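MymaA.19257.a.B3 (Mycobacterium marinum, PDB 6Q10) is of unknown function but is the soluble domain of a membrane-linked secreted protein, the Rv2700 ortholog, containing a LytR C-terminal family domain, probably acting at the cell envelope. Local coordinates at residues A[91-96]-A[145-150]. Numbering follows the deposited sequence.
Sequences VWLVAP and TLIAKI
Leu93, near the end of helix 85-94, faces Ile150 on helix 144-153, and the two form the closest CA pair between residues 91-96 and 145-150, at 7.5 Å. The contact is entirely apolar and small, burying 156 Å² over both sides. Leu93 carries it through a single methyl. Its CD1 continues the chain away from CA (chi2 169°), whereas the CD2 branch turns to helix 144-153 and rests over Ile147 and Ile150, which lie one helical turn apart. CD2 meets the tip of Ile150 at CD1, 4.2 Å away, and approaches Ile147 along its stem rather than its end, with CG1 at 4.5 Å. The CG2 methyls of both isoleucines lie slightly farther from Leu93 CD2. Ile150 CG2 also looks to the ring of Pro96, whose CB is 4.8 Å distant, in the loop that follows helix 85-94.

This helix is the connection of a beta-alpha-beta crossover between the adjacent parallel strands 76-80 and 99-102. Val91 and Trp92 reach Ile78 of strand 76-80, while Leu93 meets helix 144-153. Helix 125-132 extends the apolar cluster, Val130 touching both Leu93 and Leu146. Beside the aliphatic pairs, Trp92 stacks its ring with that of His151. The disulfide Cys97-Cys155 ties the loop after helix 85-94 to the C-terminal residue, just beyond helix 144-153.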
loop_
_atom_site.group_PDB
_atom_site.type_symbol
_atom_site.label_atom_id
_atom_site.label_comp_id
_atom_site.label_asym_id
_atom_site.label_seq_id
_atom_site.Cartn_x
_atom_site.Cartn_y
_atom_site.Cartn_z
ATOM N N VAL A 91 1.633 -1.159 -3.176
ATOM C CA VAL A 91 1.619 -0.958 -1.728
ATOM C C VAL A 91 0.960 -2.145 -1.030
ATOM O O VAL A 91 1.400 -2.577 0.044
ATOM C CB VAL A 91 0.908 0.361 -1.381
ATOM C CG1 VAL A 91 0.875 0.556 0.134
ATOM C CG2 VAL A 91 1.652 1.533 -2.047
ATOM N N TRP A 92 -0.102 -2.694 -1.625
ATOM C CA TRP A 92 -0.833 -3.775 -0.968
ATOM C C TRP A 92 0.003 -5.038 -0.800
ATOM O O TRP A 92 -0.283 -5.853 0.077
ATOM C CB TRP A 92 -2.111 -4.045 -1.792
ATOM C CG TRP A 92 -3.194 -4.832 -1.138
ATOM C CD1 TRP A 92 -3.610 -4.768 0.156
ATOM C CD2 TRP A 92 -4.027 -5.793 -1.792
ATOM N NE1 TRP A 92 -4.675 -5.637 0.343
ATOM C CE2 TRP A 92 -4.928 -6.290 -0.838
ATOM C CE3 TRP A 92 -4.066 -6.300 -3.092
ATOM C CZ2 TRP A 92 -5.883 -7.267 -1.158
ATOM C CZ3 TRP A 92 -5.023 -7.262 -3.404
ATOM C CH2 TRP A 92 -5.909 -7.719 -2.442
ATOM N N LEU A 93 1.029 -5.221 -1.639
ATOM C CA LEU A 93 1.949 -6.337 -1.458
ATOM C C LEU A 93 2.624 -6.296 -0.096
ATOM O O LEU A 93 2.831 -7.337 0.533
ATOM C CB LEU A 93 3.022 -6.296 -2.549
ATOM C CG LEU A 93 2.491 -6.574 -3.941
ATOM C CD1 LEU A 93 3.602 -6.221 -4.939
ATOM C CD2 LEU A 93 2.075 -8.049 -4.105
ATOM N N VAL A 94 3.025 -5.098 0.353
ATOM C CA VAL A 94 3.786 -4.980 1.588
ATOM C C VAL A 94 2.906 -4.535 2.754
ATOM O O VAL A 94 3.364 -4.573 3.904
ATOM C CB VAL A 94 5.005 -4.054 1.406
ATOM C CG1 VAL A 94 6.011 -4.723 0.433
ATOM C CG2 VAL A 94 4.595 -2.665 0.878
ATOM N N ALA A 95 1.655 -4.161 2.498
ATOM C CA ALA A 95 0.671 -3.898 3.558
ATOM C C ALA A 95 -0.587 -4.709 3.263
ATOM O O ALA A 95 -1.665 -4.157 3.018
ATOM C CB ALA A 95 0.357 -2.405 3.633
ATOM N N PRO A 96 -0.478 -6.038 3.248
ATOM C CA PRO A 96 -1.563 -6.851 2.681
ATOM C C PRO A 96 -2.815 -6.916 3.525
ATOM O O PRO A 96 -3.843 -7.411 3.023
ATOM C CB PRO A 96 -0.917 -8.243 2.551
ATOM C CG PRO A 96 0.158 -8.260 3.638
ATOM C CD PRO A 96 0.705 -6.838 3.595
ATOM N N THR A 145 0.649 -15.688 -10.285
ATOM C CA THR A 145 0.354 -16.743 -9.316
ATOM C C THR A 145 0.817 -16.366 -7.916
ATOM O O THR A 145 0.133 -16.664 -6.928
ATOM C CB THR A 145 1.023 -18.060 -9.727
ATOM O OG1 THR A 145 0.576 -18.448 -11.026
ATOM C CG2 THR A 145 0.700 -19.163 -8.719
ATOM N N LEU A 146 2.013 -15.786 -7.797
ATOM C CA LEU A 146 2.464 -15.349 -6.487
ATOM C C LEU A 146 1.602 -14.222 -5.975
ATOM O O LEU A 146 1.305 -14.168 -4.783
ATOM C CB LEU A 146 3.925 -14.893 -6.515
ATOM C CG LEU A 146 4.963 -15.944 -6.824
ATOM C CD1 LEU A 146 6.311 -15.274 -6.690
ATOM C CD2 LEU A 146 4.846 -17.128 -5.895
ATOM N N ILE A 147 1.249 -13.261 -6.840
ATOM C CA ILE A 147 0.404 -12.164 -6.375
ATOM C C ILE A 147 -0.903 -12.711 -5.826
ATOM O O ILE A 147 -1.368 -12.318 -4.736
ATOM C CB ILE A 147 0.162 -11.155 -7.509
ATOM C CG1 ILE A 147 1.471 -10.459 -7.824
ATOM C CG2 ILE A 147 -0.917 -10.155 -7.097
ATOM C CD1 ILE A 147 1.462 -9.624 -9.124
ATOM N N ALA A 148 -1.527 -13.612 -6.585
ATOM C CA ALA A 148 -2.767 -14.226 -6.129
ATOM C C ALA A 148 -2.564 -14.963 -4.817
ATOM O O ALA A 148 -3.382 -14.824 -3.902
ATOM C CB ALA A 148 -3.312 -15.163 -7.204
ATOM N N LYS A 149 -1.445 -15.689 -4.676
ATOM C CA LYS A 149 -1.204 -16.455 -3.456
ATOM C C LYS A 149 -1.022 -15.545 -2.248
ATOM O O LYS A 149 -1.533 -15.833 -1.155
ATOM C CB LYS A 149 0.018 -17.369 -3.629
ATOM C CG LYS A 149 0.398 -18.079 -2.326
ATOM C CD LYS A 149 1.715 -18.830 -2.460
ATOM C CE LYS A 149 2.214 -19.317 -1.102
ATOM N NZ LYS A 149 3.582 -19.894 -1.203
ATOM N N ILE A 150 -0.282 -14.451 -2.413
ATOM C CA ILE A 150 -0.070 -13.526 -1.307
ATOM C C ILE A 150 -1.406 -13.050 -0.765
ATOM O O ILE A 150 -1.668 -13.105 0.444
ATOM C CB ILE A 150 0.814 -12.359 -1.773
ATOM C CG1 ILE A 150 2.215 -12.890 -2.050
ATOM C CG2 ILE A 150 0.850 -11.222 -0.738
ATOM C CD1 ILE A 150 3.060 -11.989 -2.939
#